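Local structure of Plm1 (Streptomyces sp. HK803, 4HXY) at residues Thr185-Thr196 against Gln210-Ser220; Val250-Ile260 against Ala299-Leu310. The protein probably uses NADPH to reduce the beta-keto group of a polyketide intermediate, as the ketoreductase of the first module of phoslactomycin biosynthesis. All coordinates share one frame; numbering follows the deposited sequence.

Contact 1. Residues Thr185-Thr196 against Gln210-Ser220; sequences TPKGTVLITGGT and QGSADRILLLS. With NDP (NADPH dihydro-nicotinamide-adenine-dinucleotide phosphate), chain C.
Gly188 O is gripped by two backbone amides at once, Asp214 N at 2.9 Å and Arg215 N at 3.1 Å. Both reach it from the same face of its carbonyl plane. Ahead of this point Ser212 OG gives a 2.7 Å bond to Pro186 O. That hydroxyl sits between its own backbone N and carbonyl carbon (chi1 56°), which turns it to Pro186. A water joins Gly188 N to Ser212 O.

Strands 189-193 and 215-220 then run parallel. Val190 and Ile192 each use both N and O, and Leu217 N and Leu217 O are both taken. Ile192 CD1 touches both Ile216 CG2 and Leu218 CD2, the side chains lying side by side and pointing the same way. On the other face Leu191 CD1 meets Leu217 CB and Leu219 CB, both at 4.0 Å.

At the far end Gly195 N bonds Leu219 O, and Thr196 OG1 shares a 2.8 Å hydrogen bond with Ser220 OG. Gly194 CA packs on NDP C4B, where a CB would clash, as suits a Rossmann-type glycine turn.

Helix 198-210 links the two strands and covers Ile192, Ile216 and Leu218. Helix 253-265 packs on Leu217 and Leu219, and strands 270-275 and 242-247 flank the pair.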
loop_
_atom_site.group_PDB
_atom_site.type_symbol
_atom_site.label_atom_id
_atom_site.label_comp_id
_atom_site.label_asym_id
_atom_site.label_seq_id
_atom_site.Cartn_x
_atom_site.Cartn_y
_atom_site.Cartn_z
ATOM N N THR A 185 -21.519 12.209 -6.652
ATOM C CA THR A 185 -22.830 11.770 -7.167
ATOM C C THR A 185 -22.630 10.662 -8.191
ATOM O O THR A 185 -22.862 10.846 -9.385
ATOM C CB THR A 185 -23.623 12.940 -7.773
ATOM O OG1 THR A 185 -22.862 13.556 -8.817
ATOM C CG2 THR A 185 -23.996 13.972 -6.714
ATOM N N PRO A 186 -22.195 9.478 -7.721
ATOM C CA PRO A 186 -21.963 8.379 -8.644
ATOM C C PRO A 186 -23.238 7.929 -9.340
ATOM O O PRO A 186 -24.306 7.885 -8.716
ATOM C CB PRO A 186 -21.468 7.256 -7.729
ATOM C CG PRO A 186 -21.983 7.582 -6.404
ATOM C CD PRO A 186 -21.997 9.067 -6.321
ATOM N N LYS A 187 -23.104 7.585 -10.606
ATOM C CA LYS A 187 -24.251 7.276 -11.479
ATOM C C LYS A 187 -24.216 5.843 -11.970
ATOM O O LYS A 187 -23.161 5.174 -11.953
ATOM C CB LYS A 187 -24.238 8.239 -12.676
ATOM C CG LYS A 187 -24.464 9.689 -12.238
ATOM C CD LYS A 187 -24.132 10.678 -13.312
ATOM C CE LYS A 187 -24.083 12.074 -12.735
ATOM N NZ LYS A 187 -22.944 12.301 -11.795
ATOM N N GLY A 188 -25.371 5.359 -12.427
ATOM C CA GLY A 188 -25.438 4.032 -13.014
ATOM C C GLY A 188 -25.269 2.959 -11.965
ATOM O O GLY A 188 -25.839 3.062 -10.874
ATOM N N THR A 189 -24.471 1.941 -12.307
ATOM C CA THR A 189 -24.205 0.814 -11.414
ATOM C C THR A 189 -22.922 1.050 -10.613
ATOM O O THR A 189 -21.848 1.275 -11.198
ATOM C CB THR A 189 -24.097 -0.474 -12.214
ATOM O OG1 THR A 189 -25.369 -0.708 -12.854
ATOM C CG2 THR A 189 -23.758 -1.655 -11.337
ATOM N N VAL A 190 -23.065 1.000 -9.289
ATOM C CA VAL A 190 -21.963 1.187 -8.347
ATOM C C VAL A 190 -21.665 -0.180 -7.749
ATOM O O VAL A 190 -22.555 -0.808 -7.166
ATOM C CB VAL A 190 -22.352 2.181 -7.247
ATOM C CG1 VAL A 190 -21.208 2.397 -6.263
ATOM C CG2 VAL A 190 -22.730 3.518 -7.867
ATOM N N LEU A 191 -20.429 -0.649 -7.932
ATOM C CA LEU A 191 -19.981 -1.943 -7.421
ATOM C C LEU A 191 -19.076 -1.706 -6.214
ATOM O O LEU A 191 -18.047 -1.065 -6.333
ATOM C CB LEU A 191 -19.245 -2.716 -8.514
ATOM C CG LEU A 191 -18.599 -4.044 -8.120
ATOM C CD1 LEU A 191 -19.699 -5.028 -7.711
ATOM C CD2 LEU A 191 -17.746 -4.576 -9.277
ATOM N N ILE A 192 -19.461 -2.243 -5.065
ATOM C CA ILE A 192 -18.699 -2.068 -3.847
ATOM C C ILE A 192 -18.191 -3.440 -3.405
ATOM O O ILE A 192 -18.961 -4.276 -2.932
ATOM C CB ILE A 192 -19.526 -1.384 -2.740
ATOM C CG1 ILE A 192 -20.103 -0.042 -3.224
ATOM C CG2 ILE A 192 -18.667 -1.204 -1.481
ATOM C CD1 ILE A 192 -21.104 0.618 -2.261
ATOM N N THR A 193 -16.905 -3.694 -3.605
ATOM C CA THR A 193 -16.344 -4.984 -3.190
ATOM C C THR A 193 -16.101 -4.892 -1.688
ATOM O O THR A 193 -15.815 -3.821 -1.158
ATOM C CB THR A 193 -15.045 -5.352 -3.946
ATOM O OG1 THR A 193 -13.981 -4.528 -3.446
ATOM C CG2 THR A 193 -15.218 -5.215 -5.500
ATOM N N GLY A 194 -16.245 -6.014 -0.978
ATOM C CA GLY A 194 -16.350 -5.973 0.465
ATOM C C GLY A 194 -17.572 -5.193 0.944
ATOM O O GLY A 194 -17.564 -4.643 2.034
ATOM N N GLY A 195 -18.609 -5.149 0.115
ATOM C CA GLY A 195 -19.743 -4.236 0.309
ATOM C C GLY A 195 -20.626 -4.570 1.505
ATOM O O GLY A 195 -21.311 -3.701 2.008
ATOM N N THR A 196 -20.576 -5.816 1.977
ATOM C CA THR A 196 -21.332 -6.224 3.170
ATOM C C THR A 196 -20.488 -6.120 4.443
ATOM O O THR A 196 -20.982 -6.370 5.544
ATOM C CB THR A 196 -21.839 -7.654 3.034
ATOM O OG1 THR A 196 -20.757 -8.512 2.645
ATOM C CG2 THR A 196 -22.971 -7.754 1.970
ATOM N N GLN A 210 -27.434 9.618 -1.405
ATOM C CA GLN A 210 -27.232 10.658 -2.395
ATOM C C GLN A 210 -28.313 10.659 -3.465
ATOM O O GLN A 210 -28.651 11.692 -4.043
ATOM C CB GLN A 210 -25.863 10.483 -3.057
ATOM C CG GLN A 210 -25.462 11.636 -3.911
ATOM C CD GLN A 210 -25.637 12.966 -3.196
ATOM O OE1 GLN A 210 -25.167 13.134 -2.061
ATOM N NE2 GLN A 210 -26.303 13.918 -3.851
ATOM N N GLY A 211 -28.828 9.482 -3.764
ATOM C CA GLY A 211 -29.927 9.377 -4.718
ATOM C C GLY A 211 -29.492 9.626 -6.146
ATOM O O GLY A 211 -30.300 10.069 -6.976
ATOM N N SER A 212 -28.218 9.358 -6.435
ATOM C CA SER A 212 -27.652 9.579 -7.765
ATOM C C SER A 212 -27.519 8.328 -8.628
ATOM O O SER A 212 -27.450 8.426 -9.849
ATOM C CB SER A 212 -26.263 10.227 -7.619
ATOM O OG SER A 212 -25.417 9.434 -6.796
ATOM N N ALA A 213 -27.398 7.167 -8.001
ATOM C CA ALA A 213 -27.147 5.923 -8.719
ATOM C C ALA A 213 -28.426 5.206 -9.124
ATOM O O ALA A 213 -29.476 5.387 -8.498
ATOM C CB ALA A 213 -26.267 4.975 -7.880
ATOM N N ASP A 214 -28.314 4.364 -10.152
ATOM C CA ASP A 214 -29.408 3.449 -10.532
ATOM C C ASP A 214 -29.384 2.141 -9.737
ATOM O O ASP A 214 -30.438 1.629 -9.365
ATOM C CB ASP A 214 -29.327 3.107 -12.022
ATOM C CG ASP A 214 -29.723 4.266 -12.931
ATOM O OD1 ASP A 214 -30.480 5.172 -12.482
ATOM O OD2 ASP A 214 -29.257 4.272 -14.111
ATOM N N ARG A 215 -28.191 1.600 -9.492
ATOM C CA ARG A 215 -28.013 0.269 -8.895
ATOM C C ARG A 215 -26.800 0.251 -7.988
ATOM O O ARG A 215 -25.752 0.756 -8.367
ATOM C CB ARG A 215 -27.768 -0.785 -9.955
ATOM C CG ARG A 215 -28.866 -0.975 -10.916
ATOM C CD ARG A 215 -28.711 -2.324 -11.556
ATOM N NE ARG A 215 -29.606 -2.435 -12.702
ATOM C CZ ARG A 215 -29.726 -3.526 -13.439
ATOM N NH1 ARG A 215 -29.009 -4.612 -13.144
ATOM N NH2 ARG A 215 -30.565 -3.522 -14.464
ATOM N N ILE A 216 -26.953 -0.351 -6.816
ATOM C CA ILE A 216 -25.848 -0.538 -5.885
ATOM C C ILE A 216 -25.647 -2.035 -5.682
ATOM O O ILE A 216 -26.572 -2.742 -5.276
ATOM C CB ILE A 216 -26.110 0.182 -4.555
ATOM C CG1 ILE A 216 -26.275 1.676 -4.800
ATOM C CG2 ILE A 216 -24.955 -0.065 -3.565
ATOM C CD1 ILE A 216 -26.846 2.429 -3.617
ATOM N N LEU A 217 -24.464 -2.521 -6.031
ATOM C CA LEU A 217 -24.129 -3.939 -5.909
ATOM C C LEU A 217 -23.059 -4.113 -4.833
ATOM O O LEU A 217 -21.973 -3.515 -4.913
ATOM C CB LEU A 217 -23.626 -4.487 -7.231
ATOM C CG LEU A 217 -24.591 -4.553 -8.429
ATOM C CD1 LEU A 217 -24.027 -5.520 -9.437
ATOM C CD2 LEU A 217 -25.974 -5.007 -8.012
ATOM N N LEU A 218 -23.382 -4.932 -3.834
ATOM C CA LEU A 218 -22.484 -5.210 -2.718
ATOM C C LEU A 218 -21.898 -6.588 -2.971
ATOM O O LEU A 218 -22.631 -7.586 -3.045
ATOM C CB LEU A 218 -23.223 -5.195 -1.397
ATOM C CG LEU A 218 -24.054 -3.971 -1.046
ATOM C CD1 LEU A 218 -24.650 -4.199 0.324
ATOM C CD2 LEU A 218 -23.248 -2.656 -1.087
ATOM N N LEU A 219 -20.591 -6.647 -3.164
ATOM C CA LEU A 219 -19.924 -7.908 -3.535
ATOM C C LEU A 219 -19.033 -8.405 -2.402
ATOM O O LEU A 219 -18.217 -7.658 -1.861
ATOM C CB LEU A 219 -19.085 -7.691 -4.797
ATOM C CG LEU A 219 -18.362 -8.897 -5.400
ATOM C CD1 LEU A 219 -18.187 -8.732 -6.907
ATOM C CD2 LEU A 219 -16.998 -9.068 -4.732
ATOM N N SER A 220 -19.185 -9.683 -2.061
ATOM C CA SER A 220 -18.366 -10.317 -1.015
ATOM C C SER A 220 -18.525 -11.808 -1.212
ATOM O O SER A 220 -19.390 -12.229 -1.970
ATOM C CB SER A 220 -18.784 -9.881 0.366
ATOM O OG SER A 220 -20.078 -10.369 0.721
HETATM P PA NDP C . -14.371 -6.017 6.916
HETATM O O1A NDP C . -15.594 -5.662 7.692
HETATM O O2A NDP C . -13.671 -7.303 7.237
HETATM O O5B NDP C . -14.724 -6.015 5.358
HETATM C C5B NDP C . -13.906 -6.712 4.442
HETATM C C4B NDP C . -14.783 -7.259 3.354
HETATM O O4B NDP C . -14.002 -7.921 2.380
HETATM C C3B NDP C . -15.771 -8.289 3.850
HETATM O O3B NDP C . -17.067 -7.930 3.331
HETATM C C2B NDP C . -15.306 -9.603 3.264
HETATM O O2B NDP C . -16.482 -10.368 3.101
HETATM C C1B NDP C . -14.658 -9.104 1.975
HETATM N N9A NDP C . -13.734 -10.018 1.316
HETATM C C8A NDP C . -12.584 -10.585 1.822
HETATM N N7A NDP C . -12.042 -11.387 0.880
HETATM C C5A NDP C . -12.824 -11.319 -0.245
HETATM C C6A NDP C . -12.754 -11.903 -1.499
HETATM N N6A NDP C . -11.793 -12.736 -1.885
HETATM N N1A NDP C . -13.756 -11.616 -2.409
HETATM C C2A NDP C . -14.782 -10.735 -2.090
HETATM N N3A NDP C . -14.867 -10.154 -0.850
HETATM C C4A NDP C . -13.885 -10.450 0.043
HETATM O O3 NDP C . -13.258 -4.860 7.031
HETATM P PN NDP C . -13.462 -3.289 6.979
HETATM O O1N NDP C . -12.887 -2.751 8.232
HETATM O O2N NDP C . -14.820 -2.869 6.581
HETATM O O5D NDP C . -12.386 -2.829 5.890
HETATM C C5D NDP C . -12.671 -2.846 4.515
HETATM C C4D NDP C . -11.461 -2.308 3.771
HETATM O O4D NDP C . -11.018 -1.093 4.351
HETATM C C3D NDP C . -10.288 -3.258 3.831
HETATM O O3D NDP C . -9.742 -3.398 2.555
HETATM C C2D NDP C . -9.285 -2.584 4.745
HETATM O O2D NDP C . -7.946 -2.922 4.450
HETATM C C1D NDP C . -9.621 -1.119 4.557
HETATM N N1N NDP C . -9.298 -0.323 5.749
HETATM C C2N NDP C . -10.043 -0.436 6.888
HETATM C C3N NDP C . -9.670 0.183 8.083
HETATM C C7N NDP C . -10.518 0.121 9.293
HETATM O O7N NDP C . -10.146 0.952 10.326
HETATM N N7N NDP C . -11.554 -0.687 9.459
HETATM C C4N NDP C . -8.609 1.249 8.020
HETATM C C5N NDP C . -7.867 1.301 6.726
HETATM C C6N NDP C . -8.248 0.540 5.646
HETATM P P2B NDP C . -16.475 -11.944 2.828
HETATM O O1X NDP C . -17.931 -12.343 2.904
HETATM O O2X NDP C . -15.631 -12.676 3.881
HETATM O O3X NDP C . -15.879 -12.231 1.511
HETATM O O HOH W 1 -27.671 6.897 -12.237
#

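Contact 2. Residues Val250-Ile260 against Ala299-Leu310. With NDP (NADPH dihydro-nicotinamide-adenine-dinucleotide phosphate), chain C.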
loop_
_atom_site.group_PDB
_atom_site.type_symbol
_atom_site.label_atom_id
_atom_site.label_comp_id
_atom_site.label_asym_id
_atom_site.label_seq_id
_atom_site.Cartn_x
_atom_site.Cartn_y
_atom_site.Cartn_z
ATOM N N VAL A 250 -13.772 -11.862 -5.393
ATOM C CA VAL A 250 -13.250 -10.764 -6.212
ATOM C C VAL A 250 -12.002 -11.163 -7.010
ATOM O O VAL A 250 -11.621 -10.463 -7.947
ATOM C CB VAL A 250 -12.991 -9.494 -5.343
ATOM C CG1 VAL A 250 -11.758 -9.687 -4.439
ATOM C CG2 VAL A 250 -12.879 -8.241 -6.224
ATOM N N THR A 251 -11.378 -12.284 -6.648
ATOM C CA THR A 251 -10.221 -12.808 -7.365
ATOM C C THR A 251 -10.598 -13.834 -8.447
ATOM O O THR A 251 -9.726 -14.274 -9.203
ATOM C CB THR A 251 -9.183 -13.477 -6.414
ATOM O OG1 THR A 251 -9.684 -14.723 -5.902
ATOM C CG2 THR A 251 -8.817 -12.553 -5.235
ATOM N N ASP A 252 -11.879 -14.194 -8.533
ATOM C CA ASP A 252 -12.344 -15.225 -9.469
ATOM C C ASP A 252 -12.695 -14.606 -10.821
ATOM O O ASP A 252 -13.735 -13.958 -10.987
ATOM C CB ASP A 252 -13.541 -15.973 -8.868
ATOM C CG ASP A 252 -14.025 -17.126 -9.729
ATOM O OD1 ASP A 252 -14.036 -17.030 -10.964
ATOM O OD2 ASP A 252 -14.426 -18.141 -9.147
ATOM N N ARG A 253 -11.807 -14.807 -11.780
ATOM C CA ARG A 253 -11.939 -14.184 -13.089
ATOM C C ARG A 253 -13.241 -14.563 -13.798
ATOM O O ARG A 253 -13.905 -13.705 -14.384
ATOM C CB ARG A 253 -10.759 -14.556 -13.971
ATOM C CG ARG A 253 -10.816 -13.953 -15.372
ATOM C CD ARG A 253 -9.602 -14.371 -16.178
ATOM N NE ARG A 253 -8.417 -13.657 -15.708
ATOM C CZ ARG A 253 -8.056 -12.450 -16.124
ATOM N NH1 ARG A 253 -8.765 -11.819 -17.052
ATOM N NH2 ARG A 253 -6.970 -11.881 -15.626
ATOM N N ALA A 254 -13.610 -15.841 -13.750
ATOM C CA ALA A 254 -14.813 -16.308 -14.452
ATOM C C ALA A 254 -16.070 -15.681 -13.862
ATOM O O ALA A 254 -16.944 -15.225 -14.599
ATOM C CB ALA A 254 -14.910 -17.835 -14.398
ATOM N N ALA A 255 -16.158 -15.682 -12.536
ATOM C CA ALA A 255 -17.277 -15.093 -11.808
ATOM C C ALA A 255 -17.339 -13.580 -11.988
ATOM O O ALA A 255 -18.414 -13.032 -12.190
ATOM C CB ALA A 255 -17.191 -15.445 -10.328
ATOM N N MET A 256 -16.189 -12.906 -11.924
ATOM C CA MET A 256 -16.175 -11.445 -12.044
ATOM C C MET A 256 -16.545 -11.005 -13.457
ATOM O O MET A 256 -17.348 -10.076 -13.636
ATOM C CB MET A 256 -14.814 -10.870 -11.622
ATOM C CG MET A 256 -14.580 -10.964 -10.129
ATOM S SD MET A 256 -15.646 -9.904 -9.129
ATOM C CE MET A 256 -14.826 -8.347 -9.437
ATOM N N SER A 257 -15.984 -11.682 -14.451
ATOM C CA SER A 257 -16.249 -11.333 -15.848
ATOM C C SER A 257 -17.709 -11.621 -16.221
ATOM O O SER A 257 -18.317 -10.856 -16.966
ATOM C CB SER A 257 -15.291 -12.068 -16.786
ATOM O OG SER A 257 -15.443 -13.473 -16.669
ATOM N N GLY A 258 -18.260 -12.713 -15.695
ATOM C CA GLY A 258 -19.687 -13.024 -15.822
ATOM C C GLY A 258 -20.618 -11.938 -15.314
ATOM O O GLY A 258 -21.589 -11.579 -15.992
ATOM N N LEU A 259 -20.320 -11.423 -14.123
ATOM C CA LEU A 259 -21.122 -10.388 -13.485
ATOM C C LEU A 259 -21.066 -9.117 -14.313
ATOM O O LEU A 259 -22.098 -8.506 -14.630
ATOM C CB LEU A 259 -20.600 -10.108 -12.072
ATOM C CG LEU A 259 -21.288 -8.965 -11.332
ATOM C CD1 LEU A 259 -22.782 -9.247 -11.183
ATOM C CD2 LEU A 259 -20.641 -8.717 -9.974
ATOM N N ILE A 260 -19.844 -8.706 -14.630
ATOM C CA ILE A 260 -19.621 -7.476 -15.371
ATOM C C ILE A 260 -20.288 -7.538 -16.759
ATOM O O ILE A 260 -20.947 -6.586 -17.191
ATOM C CB ILE A 260 -18.112 -7.165 -15.452
ATOM C CG1 ILE A 260 -17.613 -6.752 -14.057
ATOM C CG2 ILE A 260 -17.850 -6.084 -16.496
ATOM C CD1 ILE A 260 -16.085 -6.822 -13.838
ATOM N N ALA A 299 -7.268 -10.918 -2.051
ATOM C CA ALA A 299 -8.479 -10.102 -2.302
ATOM C C ALA A 299 -8.116 -8.657 -2.626
ATOM O O ALA A 299 -8.656 -8.043 -3.552
ATOM C CB ALA A 299 -9.455 -10.159 -1.139
ATOM N N LYS A 300 -7.199 -8.099 -1.854
ATOM C CA LYS A 300 -6.860 -6.689 -1.997
ATOM C C LYS A 300 -6.155 -6.440 -3.330
ATOM O O LYS A 300 -6.630 -5.656 -4.154
ATOM C CB LYS A 300 -6.026 -6.238 -0.787
ATOM C CG LYS A 300 -5.776 -4.761 -0.738
ATOM C CD LYS A 300 -5.182 -4.333 0.625
ATOM C CE LYS A 300 -6.248 -4.145 1.734
ATOM N NZ LYS A 300 -7.089 -2.940 1.541
ATOM N N VAL A 301 -5.061 -7.159 -3.584
ATOM C CA VAL A 301 -4.211 -6.907 -4.759
ATOM C C VAL A 301 -4.726 -7.585 -6.032
ATOM O O VAL A 301 -4.893 -6.941 -7.077
ATOM C CB VAL A 301 -2.767 -7.297 -4.520
ATOM C CG1 VAL A 301 -1.917 -6.956 -5.741
ATOM C CG2 VAL A 301 -2.213 -6.572 -3.288
ATOM N N GLU A 302 -4.926 -8.894 -5.975
ATOM C CA GLU A 302 -5.383 -9.610 -7.158
ATOM C C GLU A 302 -6.810 -9.163 -7.542
ATOM O O GLU A 302 -7.109 -9.041 -8.735
ATOM C CB GLU A 302 -5.258 -11.129 -6.965
ATOM C CG GLU A 302 -3.812 -11.596 -6.630
ATOM C CD GLU A 302 -2.730 -11.079 -7.597
ATOM O OE1 GLU A 302 -2.952 -11.104 -8.836
ATOM O OE2 GLU A 302 -1.652 -10.635 -7.118
ATOM N N GLY A 303 -7.672 -8.913 -6.554
ATOM C CA GLY A 303 -8.980 -8.289 -6.794
ATOM C C GLY A 303 -8.888 -6.958 -7.522
ATOM O O GLY A 303 -9.573 -6.718 -8.507
ATOM N N ALA A 304 -8.038 -6.063 -7.037
ATOM C CA ALA A 304 -7.897 -4.763 -7.669
ATOM C C ALA A 304 -7.371 -4.848 -9.095
ATOM O O ALA A 304 -7.846 -4.107 -9.975
ATOM C CB ALA A 304 -7.010 -3.863 -6.826
ATOM N N LEU A 305 -6.393 -5.733 -9.318
ATOM C CA LEU A 305 -5.798 -5.914 -10.628
ATOM C C LEU A 305 -6.836 -6.479 -11.590
ATOM O O LEU A 305 -6.879 -6.089 -12.755
ATOM C CB LEU A 305 -4.602 -6.854 -10.569
ATOM C CG LEU A 305 -3.354 -6.208 -9.958
ATOM C CD1 LEU A 305 -2.313 -7.279 -9.590
ATOM C CD2 LEU A 305 -2.725 -5.114 -10.819
ATOM N N LEU A 306 -7.654 -7.400 -11.096
ATOM C CA LEU A 306 -8.700 -7.999 -11.947
ATOM C C LEU A 306 -9.744 -6.941 -12.296
ATOM O O LEU A 306 -10.139 -6.811 -13.466
ATOM C CB LEU A 306 -9.348 -9.181 -11.241
ATOM C CG LEU A 306 -10.403 -9.978 -12.018
ATOM C CD1 LEU A 306 -9.856 -10.513 -13.337
ATOM C CD2 LEU A 306 -10.924 -11.105 -11.142
ATOM N N LEU A 307 -10.138 -6.134 -11.311
ATOM C CA LEU A 307 -11.102 -5.057 -11.556
ATOM C C LEU A 307 -10.575 -4.056 -12.575
ATOM O O LEU A 307 -11.309 -3.595 -13.437
ATOM C CB LEU A 307 -11.462 -4.323 -10.275
ATOM C CG LEU A 307 -12.339 -5.088 -9.286
ATOM C CD1 LEU A 307 -12.176 -4.518 -7.870
ATOM C CD2 LEU A 307 -13.803 -5.074 -9.724
ATOM N N ASP A 308 -9.311 -3.674 -12.433
ATOM C CA ASP A 308 -8.683 -2.728 -13.336
ATOM C C ASP A 308 -8.709 -3.282 -14.763
ATOM O O ASP A 308 -9.024 -2.564 -15.718
ATOM C CB ASP A 308 -7.239 -2.454 -12.887
ATOM C CG ASP A 308 -6.450 -1.620 -13.886
ATOM O OD1 ASP A 308 -6.790 -0.451 -14.140
ATOM O OD2 ASP A 308 -5.469 -2.148 -14.418
ATOM N N GLU A 309 -8.381 -4.555 -14.905
ATOM C CA GLU A 309 -8.346 -5.182 -16.222
ATOM C C GLU A 309 -9.729 -5.275 -16.887
ATOM O O GLU A 309 -9.880 -4.976 -18.098
ATOM C CB GLU A 309 -7.699 -6.548 -16.120
ATOM C CG GLU A 309 -7.595 -7.271 -17.457
ATOM C CD GLU A 309 -7.274 -8.729 -17.293
ATOM O OE1 GLU A 309 -6.692 -9.098 -16.247
ATOM O OE2 GLU A 309 -7.643 -9.520 -18.203
ATOM N N LEU A 310 -10.727 -5.674 -16.117
ATOM C CA LEU A 310 -12.058 -5.953 -16.665
ATOM C C LEU A 310 -12.895 -4.684 -16.848
ATOM O O LEU A 310 -13.926 -4.712 -17.549
ATOM C CB LEU A 310 -12.825 -6.940 -15.771
ATOM C CG LEU A 310 -12.235 -8.346 -15.575
ATOM C CD1 LEU A 310 -13.104 -9.192 -14.619
ATOM C CD2 LEU A 310 -12.017 -9.048 -16.901
HETATM P PA NDP C . -14.371 -6.017 6.916
HETATM O O1A NDP C . -15.594 -5.662 7.692
HETATM O O2A NDP C . -13.671 -7.303 7.237
HETATM O O5B NDP C . -14.724 -6.015 5.358
HETATM C C5B NDP C . -13.906 -6.712 4.442
HETATM C C4B NDP C . -14.783 -7.259 3.354
HETATM O O4B NDP C . -14.002 -7.921 2.380
HETATM C C3B NDP C . -15.771 -8.289 3.850
HETATM O O3B NDP C . -17.067 -7.930 3.331
HETATM C C2B NDP C . -15.306 -9.603 3.264
HETATM O O2B NDP C . -16.482 -10.368 3.101
HETATM C C1B NDP C . -14.658 -9.104 1.975
HETATM N N9A NDP C . -13.734 -10.018 1.316
HETATM C C8A NDP C . -12.584 -10.585 1.822
HETATM N N7A NDP C . -12.042 -11.387 0.880
HETATM C C5A NDP C . -12.824 -11.319 -0.245
HETATM C C6A NDP C . -12.754 -11.903 -1.499
HETATM N N6A NDP C . -11.793 -12.736 -1.885
HETATM N N1A NDP C . -13.756 -11.616 -2.409
HETATM C C2A NDP C . -14.782 -10.735 -2.090
HETATM N N3A NDP C . -14.867 -10.154 -0.850
HETATM C C4A NDP C . -13.885 -10.450 0.043
HETATM O O3 NDP C . -13.258 -4.860 7.031
HETATM P PN NDP C . -13.462 -3.289 6.979
HETATM O O1N NDP C . -12.887 -2.751 8.232
HETATM O O2N NDP C . -14.820 -2.869 6.581
HETATM O O5D NDP C . -12.386 -2.829 5.890
HETATM C C5D NDP C . -12.671 -2.846 4.515
HETATM C C4D NDP C . -11.461 -2.308 3.771
HETATM O O4D NDP C . -11.018 -1.093 4.351
HETATM C C3D NDP C . -10.288 -3.258 3.831
HETATM O O3D NDP C . -9.742 -3.398 2.555
HETATM C C2D NDP C . -9.285 -2.584 4.745
HETATM O O2D NDP C . -7.946 -2.922 4.450
HETATM C C1D NDP C . -9.621 -1.119 4.557
HETATM N N1N NDP C . -9.298 -0.323 5.749
HETATM C C2N NDP C . -10.043 -0.436 6.888
HETATM C C3N NDP C . -9.670 0.183 8.083
HETATM C C7N NDP C . -10.518 0.121 9.293
HETATM O O7N NDP C . -10.146 0.952 10.326
HETATM N N7N NDP C . -11.554 -0.687 9.459
HETATM C C4N NDP C . -8.609 1.249 8.020
HETATM C C5N NDP C . -7.867 1.301 6.726
HETATM C C6N NDP C . -8.248 0.540 5.646
HETATM P P2B NDP C . -16.475 -11.944 2.828
HETATM O O1X NDP C . -17.931 -12.343 2.904
HETATM O O2X NDP C . -15.631 -12.676 3.881
HETATM O O3X NDP C . -15.879 -12.231 1.511
#
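Arg253 and Glu309 form the salt bridge of this contact. The guanidinium meets the carboxylate end-on, with Arg253 NH1 to Glu309 OE2 at 2.8 Å and Arg253 NH2 to Glu309 OE1 at 2.9 Å. Both oxygens lie near the guanidinium plane, but the two planes are turned 40° apart. OE1 is met on its syn side, while OE2 is met from above the carboxylate plane. The arginine chain runs straight to CD and bends at chi3 (-73°), which brings its flat end over helix 299-310. Leu306 CD1 lies over the centre of one guanidinium face.

The apolar contacts lie along the same helix. Leu306 CD2 touches Met256 CG and comes to 3.3 Å from Val250 O. This carbonyl is buried with no polar partner in the model. Met256 CE presses on Leu307 CD2 at 3.4 Å, tighter than usual. Leu310 is a knob in a hole formed by Arg253, Met256, Ser257 and Ile260. Gly303 leaves room for Val250, since a CB there would clash with Val250 CG1.

Other polar bonds reach NDP. Val250 N gives a nearly straight 3.0 Å bond to NDP N1A. Lys300 NZ reaches NDP O3D and O2D, and also bonds Asn339 OD1. Asp252 is the N-cap of helix 253-265, with OD1 accepting from Ala255 N. Val250 CG1 lies between NDP N1A and Ala299 O. An alanine in place of Val250 would take away both methyls and is likely to leave a gap between the adenine edge, Ala299 and Leu307.

The chemistry thus changes along the contact. The ion pair lies at its solvent-exposed edge, leucines and methionine fill the middle, and the inner end binds the adenine and a ribose of NADPH.

Along the chain both segments of contact 1 precede those of contact 2, and all four belong to the ketoreductase domain. The centres of the two contacts are about 16 Å apart. Contact 1 joins parallel strands 189-193 and 215-220 of the Rossmann fold. Contact 2 joins helices 253-265 and 290-310, which pack against those strands. The two meet directly where Leu219 CD1 packs on Met256 SD at 3.6 Å, and Thr193 CG2 touches both Val250 and Leu307. Both contacts also border the one NADPH. The strand ends and their glycine turn take its adenosine part. The loop at Val250 and helix 290-310 reach the adenine, and Lys300 of that helix the nicotinamide ribose. Sheet and helix layer therefore shape the cofactor pocket together.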